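PDB 1VZV: assemblin from Human herpesvirus 3, which acts as a serine protease, active as a dimer, that probably cleaves the assembly protein once the spherical procapsid has formed, letting the capsid mature. Local coordinates for residues I40-E50 against W181-L192. Numbering follows the deposited sequence.
Sequences IDHRKDCVVGE and WKVSEDKLAKVL
One face of the Trp-181 ring lies on the backbone of Gly-49: Gly-49 CA sits 3.7 Å from the centroid of the six-membered ring, 16° off its normal, a CH-pi contact. Glu-50 N lies over the same face nearer the rim, while Glu-50 CG meets Trp-181 CZ2; Glu-50 OE2 is hydrogen-bonded to Tyr-174 OH. The second flat group, the Arg-43 guanidinium, has Val-191 CG2 over the centre of one face and Asp-45 CG in plane at its edge, with Asp-45 OD1 tilted 16° out of that plane. This salt bridge is side-on, with Arg-43 NE 2.8 Å from Asp-45 OD1 and Arg-43 NH2 3.2 Å from Asp-45 OD2, both oxygens using syn lone pairs. Lys-187 NZ stays 4.1 Å from Asp-45 OD2, beyond a salt bridge.

Val-191 splits its work: CG1, anti to the backbone N (chi1 -173°), meets Arg-43 CG at 3.5 Å and Ile-40 CG2 at 3.8 Å, whereas CG2 also reaches Cys-46 SG. That sulfur packs on Leu-188 CD1 too. No hydrogen bond crosses the interface. Apolar packing joins helix 185-197 to two consecutive turns, the first of which, Ile-40 to Arg-43, carries His-42 of the catalytic triad; the CH-pi contact sets Trp-181 on the classic beta bulge of Val-48 and Gly-49 opposite Ile-38.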
loop_
_atom_site.group_PDB
_atom_site.type_symbol
_atom_site.label_atom_id
_atom_site.label_comp_id
_atom_site.label_asym_id
_atom_site.label_seq_id
_atom_site.Cartn_x
_atom_site.Cartn_y
_atom_site.Cartn_z
ATOM N N ILE A 40 -12.717 -6.000 6.809
ATOM C CA ILE A 40 -11.611 -5.168 6.356
ATOM C C ILE A 40 -12.121 -4.090 5.397
ATOM O O ILE A 40 -12.885 -4.398 4.514
ATOM C CB ILE A 40 -10.595 -6.063 5.595
ATOM C CG1 ILE A 40 -10.037 -7.156 6.503
ATOM C CG2 ILE A 40 -9.514 -5.219 4.925
ATOM C CD1 ILE A 40 -9.223 -8.153 5.762
ATOM N N ASP A 41 -11.717 -2.838 5.580
ATOM C CA ASP A 41 -12.110 -1.735 4.689
ATOM C C ASP A 41 -13.603 -1.405 4.766
ATOM O O ASP A 41 -14.121 -0.643 3.936
ATOM C CB ASP A 41 -11.709 -2.087 3.226
ATOM C CG ASP A 41 -11.956 -0.925 2.194
ATOM O OD1 ASP A 41 -11.519 0.216 2.477
ATOM O OD2 ASP A 41 -12.537 -1.168 1.082
ATOM N N HIS A 42 -14.274 -1.911 5.801
ATOM C CA HIS A 42 -15.733 -1.726 5.984
ATOM C C HIS A 42 -16.526 -2.549 4.961
ATOM O O HIS A 42 -17.730 -2.372 4.814
ATOM C CB HIS A 42 -16.174 -0.265 5.907
ATOM C CG HIS A 42 -15.714 0.573 7.050
ATOM N ND1 HIS A 42 -16.327 0.613 8.280
ATOM C CD2 HIS A 42 -14.691 1.460 7.126
ATOM C CE1 HIS A 42 -15.670 1.504 9.043
ATOM N NE2 HIS A 42 -14.664 2.050 8.388
ATOM N N ARG A 43 -15.835 -3.470 4.286
ATOM C CA ARG A 43 -16.413 -4.358 3.297
ATOM C C ARG A 43 -17.300 -5.423 3.917
ATOM O O ARG A 43 -16.832 -6.396 4.485
ATOM C CB ARG A 43 -15.316 -5.032 2.473
ATOM C CG ARG A 43 -14.682 -4.134 1.435
ATOM C CD ARG A 43 -15.679 -3.774 0.347
ATOM N NE ARG A 43 -15.710 -4.749 -0.744
ATOM C CZ ARG A 43 -14.917 -4.690 -1.817
ATOM N NH1 ARG A 43 -14.035 -3.686 -1.932
ATOM N NH2 ARG A 43 -15.004 -5.623 -2.777
ATOM N N LYS A 44 -18.597 -5.221 3.776
ATOM C CA LYS A 44 -19.621 -6.134 4.253
ATOM C C LYS A 44 -19.370 -7.506 3.669
ATOM O O LYS A 44 -19.690 -8.498 4.294
ATOM C CB LYS A 44 -21.010 -5.644 3.796
ATOM C CG LYS A 44 -21.329 -4.183 4.208
ATOM C CD LYS A 44 -22.733 -3.700 3.813
ATOM C CE LYS A 44 -23.017 -2.285 4.386
ATOM N NZ LYS A 44 -22.890 -2.214 5.895
ATOM N N ASP A 45 -18.814 -7.554 2.462
ATOM C CA ASP A 45 -18.516 -8.817 1.779
ATOM C C ASP A 45 -17.170 -9.340 2.181
ATOM O O ASP A 45 -16.695 -10.327 1.614
ATOM C CB ASP A 45 -18.511 -8.650 0.253
ATOM C CG ASP A 45 -17.519 -7.592 -0.225
ATOM O OD1 ASP A 45 -17.109 -6.722 0.568
ATOM O OD2 ASP A 45 -17.153 -7.615 -1.416
ATOM N N CYS A 46 -16.521 -8.639 3.105
ATOM C CA CYS A 46 -15.201 -9.047 3.550
ATOM C C CYS A 46 -15.024 -9.021 5.065
ATOM O O CYS A 46 -14.295 -8.196 5.594
ATOM C CB CYS A 46 -14.130 -8.207 2.863
ATOM S SG CYS A 46 -12.503 -8.901 3.124
ATOM N N VAL A 47 -15.726 -9.926 5.744
ATOM C CA VAL A 47 -15.707 -10.081 7.201
ATOM C C VAL A 47 -14.735 -11.208 7.440
ATOM O O VAL A 47 -14.759 -12.198 6.716
ATOM C CB VAL A 47 -17.102 -10.474 7.738
ATOM C CG1 VAL A 47 -17.040 -10.782 9.211
ATOM C CG2 VAL A 47 -18.110 -9.356 7.466
ATOM N N VAL A 48 -13.890 -11.056 8.454
ATOM C CA VAL A 48 -12.851 -12.041 8.765
ATOM C C VAL A 48 -12.741 -12.442 10.235
ATOM O O VAL A 48 -11.741 -13.054 10.635
ATOM C CB VAL A 48 -11.468 -11.504 8.352
ATOM C CG1 VAL A 48 -11.366 -11.406 6.841
ATOM C CG2 VAL A 48 -11.239 -10.140 8.991
ATOM N N GLY A 49 -13.743 -12.100 11.034
ATOM C CA GLY A 49 -13.701 -12.432 12.440
ATOM C C GLY A 49 -14.877 -11.754 13.087
ATOM O O GLY A 49 -15.769 -11.274 12.374
ATOM N N GLU A 50 -14.909 -11.729 14.419
ATOM C CA GLU A 50 -16.002 -11.086 15.148
ATOM C C GLU A 50 -15.593 -10.650 16.555
ATOM O O GLU A 50 -14.906 -11.397 17.275
ATOM C CB GLU A 50 -17.228 -12.011 15.236
ATOM C CG GLU A 50 -17.147 -13.137 16.293
ATOM C CD GLU A 50 -18.517 -13.729 16.643
ATOM O OE1 GLU A 50 -19.463 -12.961 16.905
ATOM O OE2 GLU A 50 -18.649 -14.965 16.652
ATOM N N TRP A 181 -13.701 -17.968 9.450
ATOM C CA TRP A 181 -14.233 -17.072 8.437
ATOM C C TRP A 181 -13.532 -17.273 7.103
ATOM O O TRP A 181 -12.314 -17.138 6.983
ATOM C CB TRP A 181 -14.120 -15.623 8.902
ATOM C CG TRP A 181 -15.047 -15.344 10.031
ATOM C CD1 TRP A 181 -16.303 -14.801 9.948
ATOM C CD2 TRP A 181 -14.854 -15.699 11.408
ATOM N NE1 TRP A 181 -16.910 -14.816 11.186
ATOM C CE2 TRP A 181 -16.043 -15.363 12.099
ATOM C CE3 TRP A 181 -13.796 -16.267 12.125
ATOM C CZ2 TRP A 181 -16.200 -15.587 13.476
ATOM C CZ3 TRP A 181 -13.951 -16.484 13.494
ATOM C CH2 TRP A 181 -15.144 -16.146 14.152
ATOM N N LYS A 182 -14.305 -17.657 6.104
ATOM C CA LYS A 182 -13.748 -17.874 4.791
ATOM C C LYS A 182 -14.158 -16.777 3.836
ATOM O O LYS A 182 -15.358 -16.480 3.725
ATOM C CB LYS A 182 -14.211 -19.214 4.241
ATOM C CG LYS A 182 -13.495 -20.372 4.873
ATOM C CD LYS A 182 -14.051 -21.693 4.397
ATOM C CE LYS A 182 -13.058 -22.812 4.673
ATOM N NZ LYS A 182 -11.846 -22.708 3.788
ATOM N N VAL A 183 -13.165 -16.104 3.241
ATOM C CA VAL A 183 -13.391 -15.064 2.227
ATOM C C VAL A 183 -12.628 -15.692 1.068
ATOM O O VAL A 183 -12.057 -16.757 1.228
ATOM C CB VAL A 183 -12.826 -13.659 2.629
ATOM C CG1 VAL A 183 -12.989 -12.696 1.503
ATOM C CG2 VAL A 183 -13.582 -13.091 3.817
ATOM N N SER A 184 -12.576 -15.063 -0.087
ATOM C CA SER A 184 -11.908 -15.697 -1.211
ATOM C C SER A 184 -10.723 -14.940 -1.771
ATOM O O SER A 184 -10.902 -13.899 -2.379
ATOM C CB SER A 184 -12.935 -15.913 -2.321
ATOM O OG SER A 184 -14.257 -15.933 -1.774
ATOM N N GLU A 185 -9.532 -15.505 -1.617
ATOM C CA GLU A 185 -8.273 -14.930 -2.104
ATOM C C GLU A 185 -8.413 -13.861 -3.202
ATOM O O GLU A 185 -7.878 -12.756 -3.066
ATOM C CB GLU A 185 -7.368 -16.060 -2.607
ATOM C CG GLU A 185 -5.919 -15.966 -2.191
ATOM C CD GLU A 185 -5.333 -17.329 -1.762
ATOM O OE1 GLU A 185 -6.124 -18.278 -1.503
ATOM O OE2 GLU A 185 -4.075 -17.453 -1.680
ATOM N N ASP A 186 -9.171 -14.179 -4.255
ATOM C CA ASP A 186 -9.384 -13.269 -5.387
ATOM C C ASP A 186 -10.001 -11.944 -4.997
ATOM O O ASP A 186 -9.617 -10.926 -5.549
ATOM C CB ASP A 186 -10.232 -13.930 -6.485
ATOM C CG ASP A 186 -9.411 -14.848 -7.410
ATOM O OD1 ASP A 186 -8.181 -14.601 -7.540
ATOM O OD2 ASP A 186 -10.001 -15.797 -8.024
ATOM N N LYS A 187 -10.976 -11.965 -4.087
ATOM C CA LYS A 187 -11.649 -10.742 -3.598
ATOM C C LYS A 187 -10.939 -10.152 -2.371
ATOM O O LYS A 187 -11.051 -8.958 -2.055
ATOM C CB LYS A 187 -13.101 -11.031 -3.234
ATOM C CG LYS A 187 -13.298 -11.560 -1.846
ATOM C CD LYS A 187 -14.152 -10.604 -1.076
ATOM C CE LYS A 187 -15.497 -10.381 -1.769
ATOM N NZ LYS A 187 -16.337 -11.618 -1.876
ATOM N N LEU A 188 -10.216 -11.020 -1.677
ATOM C CA LEU A 188 -9.476 -10.636 -0.504
ATOM C C LEU A 188 -8.311 -9.801 -0.986
ATOM O O LEU A 188 -8.027 -8.767 -0.398
ATOM C CB LEU A 188 -8.990 -11.880 0.232
ATOM C CG LEU A 188 -8.611 -11.713 1.704
ATOM C CD1 LEU A 188 -9.711 -10.983 2.465
ATOM C CD2 LEU A 188 -8.341 -13.073 2.309
ATOM N N ALA A 189 -7.697 -10.205 -2.099
ATOM C CA ALA A 189 -6.556 -9.484 -2.667
ATOM C C ALA A 189 -6.967 -8.125 -3.234
ATOM O O ALA A 189 -6.132 -7.241 -3.444
ATOM C CB ALA A 189 -5.882 -10.312 -3.723
ATOM N N LYS A 190 -8.270 -7.968 -3.452
ATOM C CA LYS A 190 -8.839 -6.727 -3.967
ATOM C C LYS A 190 -9.206 -5.821 -2.800
ATOM O O LYS A 190 -9.037 -4.614 -2.875
ATOM C CB LYS A 190 -10.079 -7.004 -4.843
ATOM C CG LYS A 190 -9.762 -7.564 -6.239
ATOM C CD LYS A 190 -11.010 -7.963 -7.018
ATOM C CE LYS A 190 -10.626 -8.583 -8.388
ATOM N NZ LYS A 190 -10.264 -7.600 -9.496
ATOM N N VAL A 191 -9.736 -6.380 -1.723
ATOM C CA VAL A 191 -10.053 -5.518 -0.603
ATOM C C VAL A 191 -8.733 -5.024 -0.005
ATOM O O VAL A 191 -8.612 -3.866 0.363
ATOM C CB VAL A 191 -10.871 -6.227 0.500
ATOM C CG1 VAL A 191 -11.311 -5.215 1.547
ATOM C CG2 VAL A 191 -12.070 -6.928 -0.078
ATOM N N LEU A 192 -7.735 -5.903 0.061
ATOM C CA LEU A 192 -6.435 -5.554 0.630
ATOM C C LEU A 192 -5.651 -4.646 -0.291
ATOM O O LEU A 192 -4.767 -3.936 0.159
ATOM C CB LEU A 192 -5.623 -6.799 1.004
ATOM C CG LEU A 192 -6.121 -7.736 2.115
ATOM C CD1 LEU A 192 -5.148 -8.881 2.282
ATOM C CD2 LEU A 192 -6.262 -7.009 3.412
#